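Local coordinates for protein alanine dehydrogenase (Archaeoglobus fulgidus, PDB 1OMO) that catalyses the reversible NAD-dependent oxidative deamination of L-alanine to pyruvate, working as a homodimer, at residues Glu25-Leu33 and Ile268-Lys276; His57-Asn68 and Thr80-Pro90. One frame throughout, in Å; residues are numbered along the deposited sequence.

Contact 1 (Glu25-Leu33 and Ile268-Lys276); sequences EEAFRLYAL and IGEVIAGLK
The carbonyl oxygen of F28 is met from two sources, an amide and, more weakly, a CA-H. The amide of A32, one turn on in the same helix, gives it a hydrogen bond (A32 N to F28 O 3.1 Å), and the other segment adds a CA-H...O contact, G269 CA to F28 O at 3.5 Å. G269 has no side chain, and a CB there would collide with this oxygen. Bare backbone at this point lets the two helix axes pass 7.6 Å apart, almost at right angles (-93°). A32 uses the same opening: its CB lies 3.4 Å from G269 C, packed against the G269-E270 peptide. In the fold, this is where helix 17-32, which packs beside the mixed sheet, meets the short helix 268-273 that follows strand 264-267 at one edge of the parallel Rossmann sheet. The F28 ring turns one face to I268, whose CG2 stands over the ring centre in a CH-pi contact, 3.3 Å from the centroid and 5° off the normal. I268 sends CG1 anti to its own backbone N (chi1 -173°), which leaves the CG2 methyl as the branch facing the ring. I272 works with both branches: CD1 reaches F28 CB at 3.8 Å, while CG2 rests against E25 CG and R29 CB, 4.2 Å from each. Beyond its CG, E25 ends in a carboxylate hydrogen-bonded to Y119; R29 NH1 forms a salt bridge to E26 OE1 within its own helix.

Contact 2 (His57-Asn68 and Thr80-Pro90); sequences HLMGYAGLKWVN and TVMALMILNSP
K65 and M85 face each other as a non-hydrogen-bonded antiparallel pair, and the lysine side chain runs from there towards the active site. Its CB meets M85 CE at 4.1 Å. CG, set anti to the backbone N (chi1 -164°), passes L84 O at 3.7 Å, and CD lies 4.2 Å from A83 CB. The chain then bends at chi3 (71°) and carries NZ away from strand 83-88 to a salt bridge with D297 and a hydrogen bond with T105, beside the NAD-binding R108. M85 folds back so that its SD lies 3.6 Å from L64 N, in room left by the missing side chain of G63. On the same face V67 CG1 presses on A83 CB at 3.4 Å. Hydrogen-bonded pairs A62/N88, L64/I86 and W66/L84 alternate with non-hydrogen-bonded ones, and N68 N to M82 O (3.2 Å) follows. The buried N68 side chain bends over to the backbone of T80 and M82. With an alanine here the amide is gone, which would probably leave the T80 and M82 backbone without their polar neighbour and open a gap beside M82. W66 and N88, on the other face, hydrogen-bond to N88 and W66 of the second subunit. P90 tucks its CG against the backbone carbonyl carbon of Y61 and beside the H57 ring, next to the type I' turn L58-Y61. This is an antiparallel meander serving two sites: one face of the sheet builds the beta-sandwich dimer, the other presents K65, the inferred proton donor/acceptor.

The two contacts have centres about 21 Å apart, and along the chain contact 2 is nested within the long loop that contact 1 closes: 25-33, 57-68, 80-90, then 268-276. They meet at the turn between strands 50-58 and 61-69, where M59 CE packs on E26 CG at 3.6 Å and L58 CD1 on A27 CA. Helix 17-32 thus has the turn of the mixed sheet against one side and helix 268-273 against another. Contact 2 lies within that sheet, which forms the dimer; contact 1 bridges from it to the Rossmann domain. Contact 2 belongs to the sheet that carries K65, while contact 1 joins helix 17-32 to the domain that binds NAD.

Contact 1 (Glu25-Leu33 and Ile268-Lys276)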
loop_
_atom_site.group_PDB
_atom_site.type_symbol
_atom_site.label_atom_id
_atom_site.label_comp_id
_atom_site.label_asym_id
_atom_site.label_seq_id
_atom_site.Cartn_x
_atom_site.Cartn_y
_atom_site.Cartn_z
ATOM N N GLU A 25 -3.683 -10.742 -20.010
ATOM C CA GLU A 25 -4.242 -12.081 -20.186
ATOM C C GLU A 25 -3.472 -13.111 -19.339
ATOM O O GLU A 25 -4.071 -13.937 -18.617
ATOM C CB GLU A 25 -4.203 -12.476 -21.661
ATOM C CG GLU A 25 -4.792 -13.877 -21.941
ATOM C CD GLU A 25 -5.140 -14.069 -23.409
ATOM O OE1 GLU A 25 -4.410 -13.542 -24.273
ATOM O OE2 GLU A 25 -6.127 -14.755 -23.714
ATOM N N GLU A 26 -2.141 -13.057 -19.404
ATOM C CA GLU A 26 -1.309 -13.998 -18.625
ATOM C C GLU A 26 -1.491 -13.734 -17.117
ATOM O O GLU A 26 -1.542 -14.656 -16.313
ATOM C CB GLU A 26 0.159 -13.870 -19.073
ATOM C CG GLU A 26 1.146 -14.770 -18.371
ATOM C CD GLU A 26 0.879 -16.271 -18.546
ATOM O OE1 GLU A 26 1.720 -17.058 -18.071
ATOM O OE2 GLU A 26 -0.143 -16.675 -19.153
ATOM N N ALA A 27 -1.617 -12.464 -16.739
ATOM C CA ALA A 27 -1.835 -12.113 -15.341
ATOM C C ALA A 27 -3.102 -12.783 -14.861
ATOM O O ALA A 27 -3.115 -13.376 -13.797
ATOM C CB ALA A 27 -1.976 -10.599 -15.180
ATOM N N PHE A 28 -4.184 -12.687 -15.624
ATOM C CA PHE A 28 -5.416 -13.340 -15.178
ATOM C C PHE A 28 -5.204 -14.850 -15.075
ATOM O O PHE A 28 -5.622 -15.480 -14.108
ATOM C CB PHE A 28 -6.579 -13.104 -16.142
ATOM C CG PHE A 28 -7.213 -11.766 -16.018
ATOM C CD1 PHE A 28 -7.503 -11.233 -14.761
ATOM C CD2 PHE A 28 -7.504 -11.023 -17.145
ATOM C CE1 PHE A 28 -8.064 -9.969 -14.641
ATOM C CE2 PHE A 28 -8.065 -9.761 -17.033
ATOM C CZ PHE A 28 -8.341 -9.235 -15.774
ATOM N N ARG A 29 -4.579 -15.425 -16.095
ATOM C CA ARG A 29 -4.317 -16.859 -16.116
ATOM C C ARG A 29 -3.523 -17.255 -14.849
ATOM O O ARG A 29 -3.968 -18.117 -14.071
ATOM C CB ARG A 29 -3.555 -17.201 -17.398
ATOM C CG ARG A 29 -3.319 -18.675 -17.610
ATOM C CD ARG A 29 -2.364 -18.925 -18.787
ATOM N NE ARG A 29 -1.636 -20.164 -18.537
ATOM C CZ ARG A 29 -0.452 -20.250 -17.928
ATOM N NH1 ARG A 29 0.178 -19.155 -17.510
ATOM N NH2 ARG A 29 0.080 -21.451 -17.688
ATOM N N LEU A 30 -2.381 -16.601 -14.611
ATOM C CA LEU A 30 -1.573 -16.909 -13.418
ATOM C C LEU A 30 -2.326 -16.765 -12.082
ATOM O O LEU A 30 -2.243 -17.642 -11.230
ATOM C CB LEU A 30 -0.307 -16.048 -13.377
ATOM C CG LEU A 30 0.687 -16.299 -14.507
ATOM C CD1 LEU A 30 1.736 -15.223 -14.527
ATOM C CD2 LEU A 30 1.325 -17.681 -14.327
ATOM N N TYR A 31 -3.084 -15.691 -11.897
ATOM C CA TYR A 31 -3.777 -15.527 -10.627
ATOM C C TYR A 31 -4.796 -16.630 -10.410
ATOM O O TYR A 31 -4.959 -17.118 -9.308
ATOM C CB TYR A 31 -4.462 -14.156 -10.518
ATOM C CG TYR A 31 -4.976 -13.872 -9.114
ATOM C CD1 TYR A 31 -4.238 -14.267 -8.002
ATOM C CD2 TYR A 31 -6.155 -13.177 -8.894
ATOM C CE1 TYR A 31 -4.650 -13.979 -6.707
ATOM C CE2 TYR A 31 -6.590 -12.867 -7.575
ATOM C CZ TYR A 31 -5.824 -13.274 -6.491
ATOM O OH TYR A 31 -6.167 -12.953 -5.184
ATOM N N ALA A 32 -5.483 -17.036 -11.462
ATOM C CA ALA A 32 -6.466 -18.091 -11.291
ATOM C C ALA A 32 -5.765 -19.432 -10.972
ATOM O O ALA A 32 -6.376 -20.297 -10.363
ATOM C CB ALA A 32 -7.326 -18.219 -12.542
ATOM N N LEU A 33 -4.496 -19.588 -11.375
ATOM C CA LEU A 33 -3.752 -20.812 -11.082
ATOM C C LEU A 33 -2.921 -20.679 -9.787
ATOM O O LEU A 33 -2.046 -21.490 -9.510
ATOM C CB LEU A 33 -2.825 -21.167 -12.238
ATOM C CG LEU A 33 -3.542 -21.565 -13.524
ATOM C CD1 LEU A 33 -2.537 -21.800 -14.640
ATOM C CD2 LEU A 33 -4.387 -22.812 -13.267
ATOM N N ILE A 268 -12.758 -13.845 -14.653
ATOM C CA ILE A 268 -12.236 -13.940 -16.010
ATOM C C ILE A 268 -11.009 -14.870 -16.089
ATOM O O ILE A 268 -10.780 -15.506 -17.118
ATOM C CB ILE A 268 -11.913 -12.520 -16.555
ATOM C CG1 ILE A 268 -11.541 -12.590 -18.031
ATOM C CG2 ILE A 268 -10.808 -11.885 -15.721
ATOM C CD1 ILE A 268 -12.517 -13.350 -18.849
ATOM N N GLY A 269 -10.237 -14.949 -14.991
ATOM C CA GLY A 269 -9.055 -15.801 -14.933
ATOM C C GLY A 269 -9.475 -17.261 -14.988
ATOM O O GLY A 269 -8.845 -18.092 -15.642
ATOM N N GLU A 270 -10.554 -17.592 -14.303
ATOM C CA GLU A 270 -10.998 -18.957 -14.330
ATOM C C GLU A 270 -11.380 -19.346 -15.742
ATOM O O GLU A 270 -11.096 -20.464 -16.169
ATOM C CB GLU A 270 -12.194 -19.161 -13.423
ATOM C CG GLU A 270 -11.857 -19.189 -11.953
ATOM C CD GLU A 270 -13.115 -19.168 -11.121
ATOM O OE1 GLU A 270 -13.954 -18.302 -11.377
ATOM O OE2 GLU A 270 -13.279 -20.009 -10.227
ATOM N N VAL A 271 -12.008 -18.429 -16.476
ATOM C CA VAL A 271 -12.397 -18.743 -17.844
ATOM C C VAL A 271 -11.167 -18.892 -18.722
ATOM O O VAL A 271 -11.053 -19.832 -19.507
ATOM C CB VAL A 271 -13.329 -17.660 -18.458
ATOM C CG1 VAL A 271 -13.563 -17.947 -19.926
ATOM C CG2 VAL A 271 -14.683 -17.647 -17.730
ATOM N N ILE A 272 -10.238 -17.968 -18.585
ATOM C CA ILE A 272 -9.061 -18.034 -19.398
ATOM C C ILE A 272 -8.284 -19.321 -19.089
ATOM O O ILE A 272 -7.773 -19.975 -19.993
ATOM C CB ILE A 272 -8.187 -16.788 -19.163
ATOM C CG1 ILE A 272 -8.935 -15.552 -19.650
ATOM C CG2 ILE A 272 -6.870 -16.908 -19.914
ATOM C CD1 ILE A 272 -8.218 -14.268 -19.383
ATOM N N ALA A 273 -8.231 -19.688 -17.812
ATOM C CA ALA A 273 -7.511 -20.872 -17.395
ATOM C C ALA A 273 -8.254 -22.190 -17.661
ATOM O O ALA A 273 -7.702 -23.252 -17.484
ATOM C CB ALA A 273 -7.157 -20.750 -15.926
ATOM N N GLY A 274 -9.503 -22.133 -18.094
ATOM C CA GLY A 274 -10.201 -23.379 -18.347
ATOM C C GLY A 274 -10.836 -24.004 -17.121
ATOM O O GLY A 274 -11.239 -25.167 -17.157
ATOM N N LEU A 275 -10.946 -23.247 -16.040
ATOM C CA LEU A 275 -11.543 -23.768 -14.812
ATOM C C LEU A 275 -13.059 -23.644 -14.833
ATOM O O LEU A 275 -13.756 -24.347 -14.094
ATOM C CB LEU A 275 -10.993 -23.037 -13.589
ATOM C CG LEU A 275 -9.485 -23.000 -13.446
ATOM C CD1 LEU A 275 -9.088 -22.132 -12.263
ATOM C CD2 LEU A 275 -8.997 -24.418 -13.266
ATOM N N LYS A 276 -13.554 -22.718 -15.659
ATOM C CA LYS A 276 -14.986 -22.499 -15.827
ATOM C C LYS A 276 -15.221 -22.152 -17.287
ATOM O O LYS A 276 -14.393 -21.530 -17.941
ATOM C CB LYS A 276 -15.498 -21.324 -15.004
ATOM C CG LYS A 276 -15.160 -21.343 -13.544
ATOM C CD LYS A 276 -16.036 -22.282 -12.731
ATOM C CE LYS A 276 -16.286 -21.654 -11.344
ATOM N NZ LYS A 276 -16.636 -22.601 -10.250
#

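Contact 2 (His57-Asn68 and Thr80-Pro90)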
loop_
_atom_site.group_PDB
_atom_site.type_symbol
_atom_site.label_atom_id
_atom_site.label_comp_id
_atom_site.label_asym_id
_atom_site.label_seq_id
_atom_site.Cartn_x
_atom_site.Cartn_y
_atom_site.Cartn_z
ATOM N N HIS A 57 2.226 -9.461 -6.739
ATOM C CA HIS A 57 3.425 -10.188 -7.076
ATOM C C HIS A 57 3.105 -11.272 -8.114
ATOM O O HIS A 57 2.185 -12.101 -7.894
ATOM C CB HIS A 57 3.970 -10.848 -5.810
ATOM C CG HIS A 57 5.124 -11.773 -6.045
ATOM N ND1 HIS A 57 5.392 -12.844 -5.221
ATOM C CD2 HIS A 57 6.087 -11.783 -6.994
ATOM C CE1 HIS A 57 6.465 -13.478 -5.657
ATOM N NE2 HIS A 57 6.906 -12.855 -6.734
ATOM N N LEU A 58 3.841 -11.251 -9.236
ATOM C CA LEU A 58 3.711 -12.269 -10.298
ATOM C C LEU A 58 4.699 -11.983 -11.424
ATOM O O LEU A 58 5.323 -10.913 -11.470
ATOM C CB LEU A 58 2.301 -12.316 -10.894
ATOM C CG LEU A 58 2.043 -11.241 -11.954
ATOM C CD1 LEU A 58 0.719 -11.512 -12.717
ATOM C CD2 LEU A 58 2.011 -9.891 -11.250
ATOM N N MET A 59 4.840 -12.944 -12.330
ATOM C CA MET A 59 5.729 -12.787 -13.463
ATOM C C MET A 59 7.130 -12.375 -13.060
ATOM O O MET A 59 7.850 -11.782 -13.848
ATOM C CB MET A 59 5.158 -11.749 -14.433
ATOM C CG MET A 59 3.721 -12.024 -14.808
ATOM S SD MET A 59 3.071 -10.737 -15.831
ATOM C CE MET A 59 1.898 -11.641 -16.802
ATOM N N GLY A 60 7.504 -12.666 -11.827
ATOM C CA GLY A 60 8.837 -12.348 -11.384
ATOM C C GLY A 60 9.079 -10.989 -10.772
ATOM O O GLY A 60 10.222 -10.663 -10.434
ATOM N N TYR A 61 8.033 -10.184 -10.641
ATOM C CA TYR A 61 8.178 -8.868 -10.030
ATOM C C TYR A 61 7.189 -8.640 -8.917
ATOM O O TYR A 61 6.237 -9.395 -8.730
ATOM C CB TYR A 61 7.978 -7.751 -11.042
ATOM C CG TYR A 61 9.060 -7.648 -12.059
ATOM C CD1 TYR A 61 9.150 -8.568 -13.092
ATOM C CD2 TYR A 61 9.983 -6.608 -12.008
ATOM C CE1 TYR A 61 10.134 -8.450 -14.063
ATOM C CE2 TYR A 61 10.977 -6.474 -12.979
ATOM C CZ TYR A 61 11.040 -7.397 -14.010
ATOM O OH TYR A 61 11.952 -7.231 -15.023
ATOM N N ALA A 62 7.434 -7.593 -8.158
ATOM C CA ALA A 62 6.516 -7.234 -7.100
ATOM C C ALA A 62 6.417 -5.735 -7.251
ATOM O O ALA A 62 7.318 -5.114 -7.812
ATOM C CB ALA A 62 7.074 -7.615 -5.736
ATOM N N GLY A 63 5.305 -5.160 -6.818
ATOM C CA GLY A 63 5.149 -3.709 -6.920
ATOM C C GLY A 63 3.928 -3.209 -6.198
ATOM O O GLY A 63 3.061 -3.990 -5.794
ATOM N N LEU A 64 3.848 -1.901 -6.013
ATOM C CA LEU A 64 2.683 -1.321 -5.364
ATOM C C LEU A 64 2.218 -0.092 -6.121
ATOM O O LEU A 64 3.014 0.803 -6.361
ATOM C CB LEU A 64 2.988 -0.928 -3.907
ATOM C CG LEU A 64 1.721 -0.287 -3.281
ATOM C CD1 LEU A 64 1.539 -0.759 -1.875
ATOM C CD2 LEU A 64 1.803 1.240 -3.316
ATOM N N LYS A 65 0.943 -0.040 -6.502
ATOM C CA LYS A 65 0.434 1.139 -7.184
ATOM C C LYS A 65 -0.326 1.938 -6.118
ATOM O O LYS A 65 -1.065 1.361 -5.300
ATOM C CB LYS A 65 -0.517 0.778 -8.337
ATOM C CG LYS A 65 -0.743 1.950 -9.290
ATOM C CD LYS A 65 -1.717 1.635 -10.418
ATOM C CE LYS A 65 -3.171 1.519 -9.908
ATOM N NZ LYS A 65 -4.066 1.241 -11.043
ATOM N N TRP A 66 -0.107 3.251 -6.121
ATOM C CA TRP A 66 -0.745 4.172 -5.171
ATOM C C TRP A 66 -1.457 5.234 -6.037
ATOM O O TRP A 66 -0.820 6.112 -6.607
ATOM C CB TRP A 66 0.349 4.759 -4.281
ATOM C CG TRP A 66 -0.052 5.674 -3.184
ATOM C CD1 TRP A 66 0.493 6.893 -2.931
ATOM C CD2 TRP A 66 -0.958 5.409 -2.106
ATOM N NE1 TRP A 66 -0.002 7.406 -1.764
ATOM C CE2 TRP A 66 -0.904 6.517 -1.232
ATOM C CE3 TRP A 66 -1.823 4.346 -1.796
ATOM C CZ2 TRP A 66 -1.674 6.595 -0.046
ATOM C CZ3 TRP A 66 -2.594 4.414 -0.623
ATOM C CH2 TRP A 66 -2.513 5.540 0.234
ATOM N N VAL A 67 -2.773 5.069 -6.181
ATOM C CA VAL A 67 -3.667 5.906 -7.011
ATOM C C VAL A 67 -4.652 6.731 -6.209
ATOM O O VAL A 67 -5.178 6.261 -5.207
ATOM C CB VAL A 67 -4.645 5.083 -7.845
ATOM C CG1 VAL A 67 -4.768 5.661 -9.194
ATOM C CG2 VAL A 67 -4.287 3.626 -7.800
ATOM N N ASN A 68 -4.974 7.914 -6.708
ATOM C CA ASN A 68 -5.940 8.761 -6.024
ATOM C C ASN A 68 -7.134 9.073 -6.954
ATOM O O ASN A 68 -7.081 8.867 -8.175
ATOM C CB ASN A 68 -5.308 10.072 -5.654
ATOM C CG ASN A 68 -5.395 11.049 -6.773
ATOM O OD1 ASN A 68 -6.247 11.951 -6.770
ATOM N ND2 ASN A 68 -4.543 10.877 -7.758
ATOM N N THR A 80 -8.079 13.982 -12.519
ATOM C CA THR A 80 -8.841 13.404 -11.439
ATOM C C THR A 80 -8.076 12.225 -10.806
ATOM O O THR A 80 -8.146 11.988 -9.594
ATOM C CB THR A 80 -10.224 12.922 -11.985
ATOM O OG1 THR A 80 -11.061 14.068 -12.205
ATOM C CG2 THR A 80 -10.929 11.959 -11.016
ATOM N N VAL A 81 -7.335 11.516 -11.655
ATOM C CA VAL A 81 -6.600 10.320 -11.287
ATOM C C VAL A 81 -5.124 10.465 -11.650
ATOM O O VAL A 81 -4.776 10.801 -12.790
ATOM C CB VAL A 81 -7.185 9.120 -12.062
ATOM C CG1 VAL A 81 -6.523 7.819 -11.672
ATOM C CG2 VAL A 81 -8.674 9.052 -11.821
ATOM N N MET A 82 -4.261 10.234 -10.667
ATOM C CA MET A 82 -2.820 10.258 -10.862
ATOM C C MET A 82 -2.376 8.970 -10.163
ATOM O O MET A 82 -2.923 8.588 -9.123
ATOM C CB MET A 82 -2.193 11.481 -10.202
ATOM C CG MET A 82 -2.362 12.789 -10.978
ATOM S SD MET A 82 -1.962 14.238 -9.932
ATOM C CE MET A 82 -3.495 14.334 -9.021
ATOM N N ALA A 83 -1.437 8.250 -10.762
ATOM C CA ALA A 83 -0.967 7.025 -10.127
ATOM C C ALA A 83 0.521 6.830 -10.300
ATOM O O ALA A 83 1.100 7.213 -11.329
ATOM C CB ALA A 83 -1.734 5.788 -10.643
ATOM N N LEU A 84 1.120 6.242 -9.266
ATOM C CA LEU A 84 2.538 5.951 -9.223
ATOM C C LEU A 84 2.699 4.502 -8.841
ATOM O O LEU A 84 2.025 4.019 -7.917
ATOM C CB LEU A 84 3.243 6.788 -8.174
ATOM C CG LEU A 84 3.495 8.251 -8.472
ATOM C CD1 LEU A 84 4.301 8.870 -7.295
ATOM C CD2 LEU A 84 4.225 8.374 -9.811
ATOM N N MET A 85 3.610 3.832 -9.543
ATOM C CA MET A 85 3.934 2.431 -9.319
ATOM C C MET A 85 5.398 2.318 -8.900
ATOM O O MET A 85 6.300 2.900 -9.540
ATOM C CB MET A 85 3.727 1.630 -10.617
ATOM C CG MET A 85 4.450 0.244 -10.696
ATOM S SD MET A 85 3.855 -0.934 -9.450
ATOM C CE MET A 85 2.318 -1.501 -10.301
ATOM N N ILE A 86 5.619 1.593 -7.810
ATOM C CA ILE A 86 6.961 1.312 -7.338
ATOM C C ILE A 86 7.125 -0.177 -7.712
ATOM O O ILE A 86 6.343 -1.030 -7.273
ATOM C CB ILE A 86 7.133 1.484 -5.803
ATOM C CG1 ILE A 86 6.858 2.939 -5.368
ATOM C CG2 ILE A 86 8.576 1.090 -5.439
ATOM C CD1 ILE A 86 6.723 3.175 -3.855
ATOM N N LEU A 87 8.115 -0.475 -8.551
ATOM C CA LEU A 87 8.385 -1.840 -9.021
ATOM C C LEU A 87 9.557 -2.355 -8.235
ATOM O O LEU A 87 10.596 -1.706 -8.221
ATOM C CB LEU A 87 8.796 -1.844 -10.494
ATOM C CG LEU A 87 8.148 -2.721 -11.556
ATOM C CD1 LEU A 87 9.170 -2.893 -12.651
ATOM C CD2 LEU A 87 7.730 -4.056 -11.050
ATOM N N ASN A 88 9.415 -3.527 -7.620
ATOM C CA ASN A 88 10.513 -4.083 -6.818
ATOM C C ASN A 88 10.974 -5.460 -7.265
ATOM O O ASN A 88 10.316 -6.134 -8.053
ATOM C CB ASN A 88 10.116 -4.198 -5.346
ATOM C CG ASN A 88 9.583 -2.885 -4.762
ATOM O OD1 ASN A 88 8.559 -2.349 -5.215
ATOM N ND2 ASN A 88 10.274 -2.368 -3.747
ATOM N N SER A 89 12.123 -5.873 -6.739
ATOM C CA SER A 89 12.662 -7.202 -7.023
ATOM C C SER A 89 12.193 -8.123 -5.901
ATOM O O SER A 89 12.372 -7.813 -4.736
ATOM C CB SER A 89 14.190 -7.172 -7.038
ATOM O OG SER A 89 14.728 -8.461 -6.784
ATOM N N PRO A 90 11.579 -9.261 -6.234
ATOM C CA PRO A 90 11.146 -10.136 -5.146
ATOM C C PRO A 90 12.323 -10.820 -4.401
ATOM O O PRO A 90 12.154 -11.298 -3.274
ATOM C CB PRO A 90 10.244 -11.152 -5.851
ATOM C CG PRO A 90 9.760 -10.425 -7.079
ATOM C CD PRO A 90 11.037 -9.722 -7.522
#